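Local coordinates for periplasmic binding protein (PDB 4RY8) that binds 5-methylthioribose and probably serves as the solute-binding component of a bacterial sugar transporter, at residues 74-79 / 264-269; 87-92 / 97-102; 112-117 / 260-265. All blocks are in the same frame, centred on the assembly; numbering follows the deposited sequence.

All three contacts lie in one lobe of a two-domain periplasmic binding protein and illustrate how helices sandwich a parallel sheet. Strands 74-78, 98-102 and 113-115 are successive neighbours in that sheet. Helix 255-270 covers strand 74-78 in contact 1 and strand 113-115 in contact 3, while contact 2 packs helix 82-94 on strand 98-102. The centres of contacts 1 and 2 are about 9 Å apart, those of 1 and 3 about 8 Å, and those of 2 and 3 about 14 Å. Contact 2 closes locally, before contact 3 begins; contacts 1 and 3 both use helix 255-270, which comes much later in the chain, sharing R264 and A265. H79, F102 and Q116, near the strand ends, reach the bound sugar.

Contact 1: 74-79 / 264-269; sequences AIIIDH and RAAAAL. With SR1 (5-S-methyl-5-thio-alpha-D-ribofuranose), chain G.
D78 OD1 receives ND1 of the adjacent H79 at 2.6 Å, met nearly along the carboxylate C-O bond, although the oxygen sits 22° out of the imidazole plane. The other nitrogen of the ring, NE2, points in plane at the sugar and gives a nearly straight bond (170°) to ring oxygen O4 of 5-methylthioribose, 3.0 Å away. F30 meets the same imidazole at a steep angle. Further back along strand 74-78 the contact becomes apolar. A266, on helix 255-270, turns its methyl toward the sheet, where CB lies 4.0 Å from I76 CG1; I76 CG1 is anti to the carbonyl carbon (chi1 -53°), and CD1, carried on by the extended second torsion, is also 4.0 Å from A266 CB. A74 CB adds a looser approach, 4.4 Å from A266 CB, and I18 of the neighbouring strand touches A266 as well. The small A266 lets the helix come close to the strand here. With a phenylalanine in place of H79, sugar O4 would probably lose this donor and D78 OD1 its imidazole mate. Since a furanose ring oxygen can only accept, NE2 must donate; with ND1 donating too, the imidazole is probably cationic, and the D78 carboxylate would stabilise it.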
ATOM      1  N   ALA C  74      30.184   7.685  12.270  1.00 29.22           N
ATOM      2  CA  ALA C  74      28.732   7.694  12.157  1.00 28.44           C
ATOM      3  C   ALA C  74      28.070   6.744  13.128  1.00 29.05           C
ATOM      4  O   ALA C  74      28.673   5.754  13.546  1.00 26.20           O
ATOM      5  CB  ALA C  74      28.329   7.318  10.726  1.00 41.26           C
ATOM      6  N   ILE C  75      26.822   7.069  13.485  1.00 24.93           N
ATOM      7  CA  ILE C  75      25.965   6.197  14.257  1.00 24.09           C
ATOM      8  C   ILE C  75      24.710   5.738  13.474  1.00 22.46           C
ATOM      9  O   ILE C  75      23.961   6.561  12.916  1.00 22.11           O
ATOM     10  CB  ILE C  75      25.558   6.911  15.567  1.00 25.88           C
ATOM     11  CG1 ILE C  75      26.803   7.401  16.288  1.00 38.11           C
ATOM     12  CG2 ILE C  75      24.799   5.964  16.476  1.00 25.30           C
ATOM     13  CD1 ILE C  75      26.523   8.273  17.492  1.00 28.58           C
ATOM     14  N   ILE C  76      24.465   4.429  13.461  1.00 22.07           N
ATOM     15  CA  ILE C  76      23.179   3.907  13.080  1.00 22.23           C
ATOM     16  C   ILE C  76      22.325   3.722  14.347  1.00 25.52           C
ATOM     17  O   ILE C  76      22.694   2.994  15.279  1.00 29.35           O
ATOM     18  CB  ILE C  76      23.304   2.567  12.344  1.00 22.96           C
ATOM     19  CG1 ILE C  76      24.291   2.731  11.185  1.00 25.84           C
ATOM     20  CG2 ILE C  76      21.956   2.096  11.829  1.00 20.96           C
ATOM     21  CD1 ILE C  76      24.938   1.437  10.766  1.00 33.19           C
ATOM     22  N   ILE C  77      21.201   4.405  14.386  1.00 24.20           N
ATOM     23  CA  ILE C  77      20.213   4.185  15.408  1.00 20.61           C
ATOM     24  C   ILE C  77      19.086   3.256  14.931  1.00 23.87           C
ATOM     25  O   ILE C  77      18.283   3.572  14.037  1.00 22.07           O
ATOM     26  CB  ILE C  77      19.692   5.489  15.954  1.00 25.45           C
ATOM     27  CG1 ILE C  77      20.888   6.315  16.434  1.00 25.87           C
ATOM     28  CG2 ILE C  77      18.743   5.199  17.106  1.00 26.91           C
ATOM     29  CD1 ILE C  77      20.512   7.630  17.025  1.00 35.52           C
ATOM     30  N   ASP C  78      19.032   2.100  15.586  1.00 20.15           N
ATOM     31  CA  ASP C  78      18.133   1.037  15.264  1.00 20.24           C
ATOM     32  C   ASP C  78      17.019   0.911  16.305  1.00 19.51           C
ATOM     33  O   ASP C  78      17.285   0.496  17.419  1.00 21.62           O
ATOM     34  CB  ASP C  78      18.968  -0.218  15.253  1.00 31.26           C
ATOM     35  CG  ASP C  78      18.323  -1.316  14.534  1.00 47.21           C
ATOM     36  OD1 ASP C  78      17.192  -1.617  14.939  1.00 33.74           O
ATOM     37  OD2 ASP C  78      18.939  -1.842  13.569  1.00 33.48           O
ATOM     38  N   HIS C  79      15.789   1.195  15.891  1.00 19.47           N
ATOM     39  CA  HIS C  79      14.634   1.288  16.758  1.00 18.18           C
ATOM     40  C   HIS C  79      14.845   2.421  17.777  1.00 24.57           C
ATOM     41  O   HIS C  79      15.550   3.399  17.492  1.00 23.88           O
ATOM     42  CB  HIS C  79      14.285  -0.051  17.387  1.00 19.33           C
ATOM     43  CG  HIS C  79      13.837  -1.069  16.401  1.00 21.68           C
ATOM     44  ND1 HIS C  79      14.617  -1.438  15.335  1.00 25.62           N
ATOM     45  CD2 HIS C  79      12.696  -1.787  16.301  1.00 27.62           C
ATOM     46  CE1 HIS C  79      13.983  -2.339  14.619  1.00 22.40           C
ATOM     47  NE2 HIS C  79      12.818  -2.577  15.177  1.00 24.03           N
ATOM     48  N   ARG C 264      25.924   0.469   4.528  1.00 37.42           N
ATOM     49  CA  ARG C 264      26.228   1.181   3.284  1.00 28.93           C
ATOM     50  C   ARG C 264      25.848   2.607   3.371  1.00 27.64           C
ATOM     51  O   ARG C 264      26.590   3.437   2.893  1.00 31.63           O
ATOM     52  CB  ARG C 264      25.457   0.631   2.083  1.00 38.19           C
ATOM     53  CG  ARG C 264      26.228  -0.356   1.278  1.00 47.48           C
ATOM     54  CD  ARG C 264      25.808  -0.354  -0.182  1.00 76.47           C
ATOM     55  NE  ARG C 264      24.366  -0.487  -0.426  1.00 37.00           N
ATOM     56  CZ  ARG C 264      23.642  -1.566  -0.149  1.00 30.31           C
ATOM     57  NH1 ARG C 264      24.168  -2.634   0.444  1.00 32.70           N
ATOM     58  NH2 ARG C 264      22.370  -1.580  -0.484  1.00 32.03           N
ATOM     59  N   ALA C 265      24.659   2.882   3.932  1.00 27.43           N
ATOM     60  CA  ALA C 265      24.172   4.247   4.089  1.00 30.64           C
ATOM     61  C   ALA C 265      25.100   5.042   4.975  1.00 31.00           C
ATOM     62  O   ALA C 265      25.454   6.187   4.668  1.00 28.28           O
ATOM     63  CB  ALA C 265      22.749   4.272   4.661  1.00 29.01           C
ATOM     64  N   ALA C 266      25.429   4.443   6.114  1.00 33.63           N
ATOM     65  CA  ALA C 266      26.316   5.052   7.065  1.00 27.54           C
ATOM     66  C   ALA C 266      27.625   5.388   6.380  1.00 28.02           C
ATOM     67  O   ALA C 266      28.124   6.495   6.489  1.00 30.24           O
ATOM     68  CB  ALA C 266      26.559   4.116   8.216  1.00 25.60           C
ATOM     69  N   ALA C 267      28.170   4.428   5.644  1.00 30.68           N
ATOM     70  CA  ALA C 267      29.471   4.621   5.011  1.00 31.68           C
ATOM     71  C   ALA C 267      29.394   5.682   3.915  1.00 33.40           C
ATOM     72  O   ALA C 267      30.326   6.454   3.733  1.00 35.45           O
ATOM     73  CB  ALA C 267      29.993   3.301   4.451  1.00 32.52           C
ATOM     74  N   ALA C 268      28.267   5.730   3.204  1.00 44.71           N
ATOM     75  CA  ALA C 268      28.032   6.767   2.203  1.00 38.73           C
ATOM     76  C   ALA C 268      28.068   8.166   2.822  1.00 37.06           C
ATOM     77  O   ALA C 268      28.712   9.076   2.288  1.00 34.01           O
ATOM     78  CB  ALA C 268      26.708   6.525   1.482  1.00 33.31           C
ATOM     79  N   LEU C 269      27.384   8.351   3.949  1.00 28.67           N
ATOM     80  CA  LEU C 269      27.388   9.672   4.605  1.00 31.28           C
ATOM     81  C   LEU C 269      28.790  10.091   4.989  1.00 30.86           C
ATOM     82  O   LEU C 269      29.168  11.223   4.762  1.00 30.49           O
ATOM     83  CB  LEU C 269      26.507   9.681   5.853  1.00 28.10           C
ATOM     84  CG  LEU C 269      25.026   9.484   5.595  1.00 29.33           C
ATOM     85  CD1 LEU C 269      24.319   9.126   6.894  1.00 35.63           C
ATOM     86  CD2 LEU C 269      24.414  10.708   4.911  1.00 40.67           C
TER
HETATM   87  CS  SR1 G 401       9.922  -4.972  18.176  1.00 25.10           C
HETATM   88  S   SR1 G 401       9.837  -4.144  16.605  1.00 20.45           S
HETATM   89  C5  SR1 G 401       9.903  -5.667  15.630  1.00 25.11           C
HETATM   90  C4  SR1 G 401       9.856  -5.370  14.134  1.00 20.17           C
HETATM   91  O4  SR1 G 401      10.934  -4.534  13.867  1.00 23.29           O
HETATM   92  C1  SR1 G 401      11.600  -4.903  12.643  1.00 43.30           C
HETATM   93  O1  SR1 G 401      11.454  -3.844  11.759  1.00 27.28           O
HETATM   94  C2  SR1 G 401      10.958  -6.159  12.077  1.00 30.48           C
HETATM   95  O2  SR1 G 401      10.244  -6.036  10.817  1.00 20.18           O
HETATM   96  C3  SR1 G 401      10.036  -6.567  13.208  1.00 21.80           C
HETATM   97  O3  SR1 G 401       8.782  -7.004  12.700  1.00 22.86           O

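Contact 2: 87-92 / 97-102; sequences PKIKEA and IRVVTF
A92 lays its methyl over I97, just before strand 98-102, and over V99 within it, with CB 4.3 Å from I97 CB and equally near V99 CG2. The helix, the turn and the strand form the second half of a beta-alpha-beta unit: strand 74-78, helix 82-94, then strand 98-102 alongside the first in the parallel sheet. Such a crossover needs an apolar inner face on its helix, and here that face is supplied by A92 and I89, one helical turn apart. V99 answers both. Its CG1 stands anti to the backbone N (chi1 -179°), leaving CG2 beside that nitrogen, and the forked side chain divides its methyls between the two helix residues: CG2 goes to A92, whereas CG1 approaches I89 CG2 at 4.4 Å. The isoleucine also touches I77 of the preceding strand and L104, so it lies between helix and sheet, while A92 meets I68 of helix 57-69 on its flank. At the tight return into the strand, the backbone supplies a polar tie. I97 N donates to A92 O at 3.1 Å, with an N-H...O angle of 149°. The same oxygen lies 3.5 Å from I97 CB, a close fit at the turn. Farther along, the strand carries F102 to the sugar, where its ring also meets Y33. On the outer side of the helix the residues are charged: K90 NZ forms a salt bridge with D108, and K88, which packs along helix 57-69, reaches ahead one turn, placing NZ 2.9 Å from E91 OE1 and above the plane of that carboxylate.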
ATOM      1  N   PRO C  87      17.765  14.388  21.627  1.00 47.90           N
ATOM      2  CA  PRO C  87      18.885  15.281  21.985  1.00 51.98           C
ATOM      3  C   PRO C  87      20.276  14.666  21.769  1.00 51.25           C
ATOM      4  O   PRO C  87      21.224  15.367  21.419  1.00 38.23           O
ATOM      5  CB  PRO C  87      18.644  15.584  23.484  1.00 55.49           C
ATOM      6  CG  PRO C  87      17.216  15.229  23.741  1.00 42.94           C
ATOM      7  CD  PRO C  87      16.909  14.101  22.798  1.00 48.69           C
ATOM      8  N   LYS C  88      20.401  13.371  22.010  1.00 34.94           N
ATOM      9  CA  LYS C  88      21.617  12.641  21.684  1.00 48.74           C
ATOM     10  C   LYS C  88      21.880  12.668  20.166  1.00 28.66           C
ATOM     11  O   LYS C  88      23.010  12.877  19.758  1.00 27.92           O
ATOM     12  CB  LYS C  88      21.533  11.195  22.186  1.00 47.25           C
ATOM     13  CG  LYS C  88      21.501  11.077  23.705  1.00 86.07           C
ATOM     14  CD  LYS C  88      22.872  11.361  24.301  1.00 45.07           C
ATOM     15  CE  LYS C  88      22.834  12.464  25.347  1.00 50.27           C
ATOM     16  NZ  LYS C  88      24.116  13.230  25.307  1.00 47.83           N
ATOM     17  N   ILE C  89      20.827  12.518  19.364  1.00 27.88           N
ATOM     18  CA  ILE C  89      20.935  12.584  17.898  1.00 30.67           C
ATOM     19  C   ILE C  89      21.374  13.983  17.462  1.00 30.48           C
ATOM     20  O   ILE C  89      22.295  14.117  16.657  1.00 26.13           O
ATOM     21  CB  ILE C  89      19.621  12.156  17.190  1.00 30.44           C
ATOM     22  CG1 ILE C  89      19.420  10.654  17.293  1.00 27.39           C
ATOM     23  CG2 ILE C  89      19.639  12.470  15.703  1.00 32.90           C
ATOM     24  CD1 ILE C  89      18.022  10.196  16.931  1.00 39.67           C
ATOM     25  N   LYS C  90      20.757  15.034  18.012  1.00 28.02           N
ATOM     26  CA  LYS C  90      21.113  16.403  17.631  1.00 28.24           C
ATOM     27  C   LYS C  90      22.529  16.734  18.043  1.00 32.47           C
ATOM     28  O   LYS C  90      23.276  17.339  17.259  1.00 31.71           O
ATOM     29  CB  LYS C  90      20.167  17.431  18.232  1.00 30.02           C
ATOM     30  CG  LYS C  90      18.743  17.310  17.731  1.00 42.52           C
ATOM     31  CD  LYS C  90      18.523  17.918  16.350  1.00 53.50           C
ATOM     32  CE  LYS C  90      17.037  18.227  16.165  1.00 69.77           C
ATOM     33  NZ  LYS C  90      16.665  18.629  14.780  1.00 49.77           N
ATOM     34  N   GLU C  91      22.905  16.357  19.273  1.00 29.73           N
ATOM     35  CA  GLU C  91      24.275  16.543  19.727  1.00 31.00           C
ATOM     36  C   GLU C  91      25.276  15.895  18.776  1.00 31.75           C
ATOM     37  O   GLU C  91      26.245  16.539  18.341  1.00 34.11           O
ATOM     38  CB  GLU C  91      24.465  15.949  21.108  1.00 34.05           C
ATOM     39  CG  GLU C  91      25.867  16.139  21.633  1.00 40.05           C
ATOM     40  CD  GLU C  91      26.013  15.721  23.080  1.00 80.57           C
ATOM     41  OE1 GLU C  91      24.980  15.502  23.758  1.00 67.19           O
ATOM     42  OE2 GLU C  91      27.170  15.604  23.530  1.00 48.05           O
ATOM     43  N   ALA C  92      25.042  14.622  18.474  1.00 27.54           N
ATOM     44  CA  ALA C  92      25.883  13.890  17.556  1.00 27.24           C
ATOM     45  C   ALA C  92      26.063  14.641  16.236  1.00 27.38           C
ATOM     46  O   ALA C  92      27.182  14.862  15.810  1.00 28.10           O
ATOM     47  CB  ALA C  92      25.330  12.502  17.325  1.00 26.06           C
ATOM     48  N   ILE C  97      29.198  13.975  13.593  1.00 28.58           N
ATOM     49  CA  ILE C  97      28.912  12.548  13.431  1.00 27.64           C
ATOM     50  C   ILE C  97      27.692  12.419  12.529  1.00 27.30           C
ATOM     51  O   ILE C  97      26.660  13.122  12.699  1.00 27.19           O
ATOM     52  CB  ILE C  97      28.700  11.844  14.790  1.00 27.99           C
ATOM     53  CG1 ILE C  97      29.953  11.976  15.652  1.00 28.72           C
ATOM     54  CG2 ILE C  97      28.344  10.361  14.617  1.00 28.06           C
ATOM     55  CD1 ILE C  97      29.734  11.635  17.098  1.00 30.01           C
ATOM     56  N   ARG C  98      27.806  11.523  11.553  1.00 26.80           N
ATOM     57  CA  ARG C  98      26.713  11.280  10.632  1.00 29.00           C
ATOM     58  C   ARG C  98      25.780  10.251  11.288  1.00 29.29           C
ATOM     59  O   ARG C  98      26.231   9.360  12.029  1.00 26.16           O
ATOM     60  CB  ARG C  98      27.241  10.846   9.240  1.00 29.25           C
ATOM     61  CG  ARG C  98      28.245  11.850   8.607  1.00 37.34           C
ATOM     62  CD  ARG C  98      27.912  13.355   8.778  1.00 31.84           C
ATOM     63  NE  ARG C  98      28.914  14.219   8.127  1.00 35.73           N
ATOM     64  CZ  ARG C  98      29.165  15.508   8.404  1.00 36.49           C
ATOM     65  NH1 ARG C  98      28.501  16.176   9.344  1.00 32.50           N
ATOM     66  NH2 ARG C  98      30.107  16.156   7.727  1.00 39.99           N
ATOM     67  N   VAL C  99      24.485  10.421  11.064  1.00 24.67           N
ATOM     68  CA  VAL C  99      23.464   9.545  11.656  1.00 23.18           C
ATOM     69  C   VAL C  99      22.499   9.050  10.622  1.00 21.98           C
ATOM     70  O   VAL C  99      22.032   9.818   9.795  1.00 24.20           O
ATOM     71  CB  VAL C  99      22.670  10.302  12.735  1.00 22.76           C
ATOM     72  CG1 VAL C  99      21.639   9.381  13.360  1.00 23.55           C
ATOM     73  CG2 VAL C  99      23.622  10.856  13.777  1.00 23.45           C
ATOM     74  N   VAL C 100      22.139   7.787  10.697  1.00 21.79           N
ATOM     75  CA  VAL C 100      21.087   7.251   9.871  1.00 21.08           C
ATOM     76  C   VAL C 100      20.290   6.392  10.785  1.00 20.02           C
ATOM     77  O   VAL C 100      20.853   5.856  11.731  1.00 25.79           O
ATOM     78  CB  VAL C 100      21.663   6.394   8.695  1.00 28.19           C
ATOM     79  CG1 VAL C 100      22.712   5.415   9.184  1.00 32.20           C
ATOM     80  CG2 VAL C 100      20.556   5.633   7.950  1.00 30.38           C
ATOM     81  N   THR C 101      18.994   6.239  10.546  1.00 19.32           N
ATOM     82  CA  THR C 101      18.204   5.361  11.364  1.00 18.72           C
ATOM     83  C   THR C 101      17.552   4.248  10.599  1.00 20.29           C
ATOM     84  O   THR C 101      17.354   4.314   9.361  1.00 22.44           O
ATOM     85  CB  THR C 101      17.108   6.095  12.158  1.00 18.45           C
ATOM     86  OG1 THR C 101      16.081   6.491  11.264  1.00 19.43           O
ATOM     87  CG2 THR C 101      17.661   7.311  12.838  1.00 19.08           C
ATOM     88  N   PHE C 102      17.269   3.192  11.343  1.00 19.63           N
ATOM     89  CA  PHE C 102      16.438   2.098  10.902  1.00 24.81           C
ATOM     90  C   PHE C 102      15.325   2.086  11.892  1.00 22.02           C
ATOM     91  O   PHE C 102      15.580   1.947  13.087  1.00 19.38           O
ATOM     92  CB  PHE C 102      17.168   0.754  10.913  1.00 19.55           C
ATOM     93  CG  PHE C 102      16.264  -0.415  10.582  1.00 17.75           C
ATOM     94  CD1 PHE C 102      15.467  -0.391   9.442  1.00 19.55           C
ATOM     95  CD2 PHE C 102      16.187  -1.511  11.408  1.00 23.33           C
ATOM     96  CE1 PHE C 102      14.612  -1.430   9.157  1.00 21.27           C
ATOM     97  CE2 PHE C 102      15.328  -2.575  11.125  1.00 23.11           C
ATOM     98  CZ  PHE C 102      14.536  -2.519  10.000  1.00 19.39           C
TER

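Contact 3: 112-117 / 260-265; sequences PEIEQD and RLAVRA. With SR1 (5-S-methyl-5-thio-alpha-D-ribofuranose), chain G.
I114 sets its CD1 methyl against helix 255-270, arriving 3.6 Å from A262 CA, so that it lies close against the helix backbone itself. The methyl of A262 is 4.0 Å from the same carbon, and A265 CB, one turn on, borders it at 4.1 Å. With I114 CG1 anti to the carbonyl carbon (chi1 -57°), the other branch, CG2, meets L261 CD2 tip to tip at 3.9 Å, while CD1, at the end of the CG1 branch, also borders L261 CG. Strand and helix run almost antiparallel (168°), their axes 9.9 Å apart. E115, pointing away from the helix, instead binds through OE1 to K152 and to R163 of the second subunit. Q116 leaves the strand for the pocket: its extended side chain brings NE2 to O2 of 5-methylthioribose at 3.0 Å, in a fairly straight bond (158°). Its other amide atom, OE1, is bonded to T253 OG1, which would hold the amide against flipping and keep the N-H side on the sugar. D117 ends the segment as N-cap of helix 118-132, OD1 reaching L120 N, while OD2 forms a salt bridge with K127 of the second subunit. A parallel sheet flanked by helices, with ligand-binding residues at or just beyond the strand ends facing the cleft between the two lobes, is the fold of periplasmic sugar-binding proteins, and Q116 is one such residue here.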
ATOM      1  N   PRO C 112      18.882  10.318   7.103  1.00 21.92           N
ATOM      2  CA  PRO C 112      18.072   9.401   6.379  1.00 20.69           C
ATOM      3  C   PRO C 112      17.435   8.387   7.285  1.00 19.81           C
ATOM      4  O   PRO C 112      18.045   7.959   8.292  1.00 22.28           O
ATOM      5  CB  PRO C 112      19.049   8.718   5.403  1.00 22.62           C
ATOM      6  CG  PRO C 112      20.310   9.472   5.494  1.00 24.61           C
ATOM      7  CD  PRO C 112      20.308  10.218   6.769  1.00 27.32           C
ATOM      8  N   GLU C 113      16.209   8.021   6.926  1.00 19.22           N
ATOM      9  CA  GLU C 113      15.452   7.017   7.595  1.00 19.05           C
ATOM     10  C   GLU C 113      15.239   5.789   6.684  1.00 20.25           C
ATOM     11  O   GLU C 113      14.579   5.864   5.644  1.00 23.33           O
ATOM     12  CB  GLU C 113      14.109   7.575   8.023  1.00 21.02           C
ATOM     13  CG  GLU C 113      14.170   8.716   9.002  1.00 24.39           C
ATOM     14  CD  GLU C 113      12.787   9.289   9.268  1.00 33.11           C
ATOM     15  OE1 GLU C 113      11.776   8.542   9.136  1.00 28.73           O
ATOM     16  OE2 GLU C 113      12.684  10.491   9.626  1.00 27.22           O
ATOM     17  N   ILE C 114      15.811   4.664   7.109  1.00 19.53           N
ATOM     18  CA  ILE C 114      15.582   3.343   6.490  1.00 21.85           C
ATOM     19  C   ILE C 114      14.361   2.678   7.124  1.00 19.76           C
ATOM     20  O   ILE C 114      14.229   2.625   8.349  1.00 23.36           O
ATOM     21  CB  ILE C 114      16.830   2.430   6.623  1.00 21.07           C
ATOM     22  CG1 ILE C 114      18.052   3.120   6.000  1.00 33.65           C
ATOM     23  CG2 ILE C 114      16.578   1.100   5.937  1.00 24.27           C
ATOM     24  CD1 ILE C 114      19.396   2.454   6.252  1.00 27.43           C
ATOM     25  N   GLU C 115      13.435   2.205   6.307  1.00 24.98           N
ATOM     26  CA  GLU C 115      12.428   1.290   6.801  1.00 20.02           C
ATOM     27  C   GLU C 115      11.976   0.353   5.734  1.00 18.78           C
ATOM     28  O   GLU C 115      12.367   0.501   4.564  1.00 25.78           O
ATOM     29  CB  GLU C 115      11.209   2.061   7.312  1.00 23.54           C
ATOM     30  CG  GLU C 115      10.641   3.032   6.298  1.00 22.65           C
ATOM     31  CD  GLU C 115       9.203   3.367   6.617  1.00 45.07           C
ATOM     32  OE1 GLU C 115       8.952   4.443   7.224  1.00 27.95           O
ATOM     33  OE2 GLU C 115       8.343   2.536   6.284  1.00 26.53           O
ATOM     34  N   GLN C 116      11.135  -0.600   6.134  1.00 16.62           N
ATOM     35  CA  GLN C 116      10.652  -1.608   5.199  1.00 21.45           C
ATOM     36  C   GLN C 116       9.318  -1.275   4.563  1.00 24.23           C
ATOM     37  O   GLN C 116       8.577  -2.191   4.142  1.00 18.48           O
ATOM     38  CB  GLN C 116      10.536  -2.911   5.917  1.00 17.34           C
ATOM     39  CG  GLN C 116      11.839  -3.353   6.510  1.00 18.24           C
ATOM     40  CD  GLN C 116      11.676  -4.510   7.435  1.00 24.76           C
ATOM     41  OE1 GLN C 116      11.916  -5.650   7.069  1.00 18.64           O
ATOM     42  NE2 GLN C 116      11.268  -4.235   8.641  1.00 16.12           N
ATOM     43  N   ASP C 117       9.049   0.031   4.445  1.00 17.27           N
ATOM     44  CA  ASP C 117       7.777   0.555   3.950  1.00 17.99           C
ATOM     45  C   ASP C 117       6.729  -0.059   4.839  1.00 18.96           C
ATOM     46  O   ASP C 117       5.904  -0.850   4.408  1.00 21.30           O
ATOM     47  CB  ASP C 117       7.520   0.292   2.455  1.00 20.21           C
ATOM     48  CG  ASP C 117       6.435   1.169   1.894  1.00 24.81           C
ATOM     49  OD1 ASP C 117       5.629   1.746   2.674  1.00 22.48           O
ATOM     50  OD2 ASP C 117       6.381   1.347   0.675  1.00 25.24           O
ATOM     51  N   ARG C 260      22.838  -4.895   5.628  1.00 26.01           N
ATOM     52  CA  ARG C 260      23.814  -4.388   4.697  1.00 26.11           C
ATOM     53  C   ARG C 260      23.517  -2.953   4.302  1.00 27.67           C
ATOM     54  O   ARG C 260      24.390  -2.096   4.401  1.00 31.98           O
ATOM     55  CB  ARG C 260      23.913  -5.295   3.451  1.00 35.90           C
ATOM     56  CG  ARG C 260      24.564  -6.641   3.753  1.00 40.58           C
ATOM     57  CD  ARG C 260      24.463  -7.627   2.608  1.00 29.68           C
ATOM     58  NE  ARG C 260      25.199  -7.156   1.454  1.00 31.42           N
ATOM     59  CZ  ARG C 260      26.510  -7.271   1.279  1.00 35.45           C
ATOM     60  NH1 ARG C 260      27.284  -7.858   2.194  1.00 42.58           N
ATOM     61  NH2 ARG C 260      27.060  -6.803   0.156  1.00 48.62           N
ATOM     62  N   LEU C 261      22.285  -2.671   3.887  1.00 25.89           N
ATOM     63  CA  LEU C 261      21.890  -1.321   3.505  1.00 29.63           C
ATOM     64  C   LEU C 261      22.236  -0.278   4.601  1.00 26.83           C
ATOM     65  O   LEU C 261      22.717   0.832   4.320  1.00 25.47           O
ATOM     66  CB  LEU C 261      20.379  -1.268   3.176  1.00 24.76           C
ATOM     67  CG  LEU C 261      19.796   0.142   2.980  1.00 25.97           C
ATOM     68  CD1 LEU C 261      20.552   0.917   1.905  1.00 34.03           C
ATOM     69  CD2 LEU C 261      18.311   0.100   2.633  1.00 23.28           C
ATOM     70  N   ALA C 262      21.970  -0.635   5.840  1.00 24.00           N
ATOM     71  CA  ALA C 262      22.173   0.332   6.923  1.00 25.19           C
ATOM     72  C   ALA C 262      23.632   0.714   7.037  1.00 30.85           C
ATOM     73  O   ALA C 262      23.934   1.879   7.274  1.00 24.57           O
ATOM     74  CB  ALA C 262      21.640  -0.207   8.255  1.00 30.00           C
ATOM     75  N   VAL C 263      24.537  -0.252   6.820  1.00 25.96           N
ATOM     76  CA  VAL C 263      25.956   0.037   6.916  1.00 32.84           C
ATOM     77  C   VAL C 263      26.403   0.855   5.720  1.00 31.45           C
ATOM     78  O   VAL C 263      27.165   1.823   5.888  1.00 26.85           O
ATOM     79  CB  VAL C 263      26.789  -1.246   7.087  1.00 29.11           C
ATOM     80  CG1 VAL C 263      28.281  -1.004   6.850  1.00 36.95           C
ATOM     81  CG2 VAL C 263      26.528  -1.805   8.478  1.00 29.53           C
ATOM     82  N   ARG C 264      25.924   0.469   4.528  1.00 37.42           N
ATOM     83  CA  ARG C 264      26.228   1.181   3.284  1.00 28.93           C
ATOM     84  C   ARG C 264      25.848   2.607   3.371  1.00 27.64           C
ATOM     85  O   ARG C 264      26.590   3.437   2.893  1.00 31.63           O
ATOM     86  CB  ARG C 264      25.457   0.631   2.083  1.00 38.19           C
ATOM     87  CG  ARG C 264      26.228  -0.356   1.278  1.00 47.48           C
ATOM     88  CD  ARG C 264      25.808  -0.354  -0.182  1.00 76.47           C
ATOM     89  NE  ARG C 264      24.366  -0.487  -0.426  1.00 37.00           N
ATOM     90  CZ  ARG C 264      23.642  -1.566  -0.149  1.00 30.31           C
ATOM     91  NH1 ARG C 264      24.168  -2.634   0.444  1.00 32.70           N
ATOM     92  NH2 ARG C 264      22.370  -1.580  -0.484  1.00 32.03           N
ATOM     93  N   ALA C 265      24.659   2.882   3.932  1.00 27.43           N
ATOM     94  CA  ALA C 265      24.172   4.247   4.089  1.00 30.64           C
ATOM     95  C   ALA C 265      25.100   5.042   4.975  1.00 31.00           C
ATOM     96  O   ALA C 265      25.454   6.187   4.668  1.00 28.28           O
ATOM     97  CB  ALA C 265      22.749   4.272   4.661  1.00 29.01           C
TER
HETATM   98  CS  SR1 G 401       9.922  -4.972  18.176  1.00 25.10           C
HETATM   99  S   SR1 G 401       9.837  -4.144  16.605  1.00 20.45           S
HETATM  100  C5  SR1 G 401       9.903  -5.667  15.630  1.00 25.11           C
HETATM  101  C4  SR1 G 401       9.856  -5.370  14.134  1.00 20.17           C
HETATM  102  O4  SR1 G 401      10.934  -4.534  13.867  1.00 23.29           O
HETATM  103  C1  SR1 G 401      11.600  -4.903  12.643  1.00 43.30           C
HETATM  104  O1  SR1 G 401      11.454  -3.844  11.759  1.00 27.28           O
HETATM  105  C2  SR1 G 401      10.958  -6.159  12.077  1.00 30.48           C
HETATM  106  O2  SR1 G 401      10.244  -6.036  10.817  1.00 20.18           O
HETATM  107  C3  SR1 G 401      10.036  -6.567  13.208  1.00 21.80           C
HETATM  108  O3  SR1 G 401       8.782  -7.004  12.700  1.00 22.86           O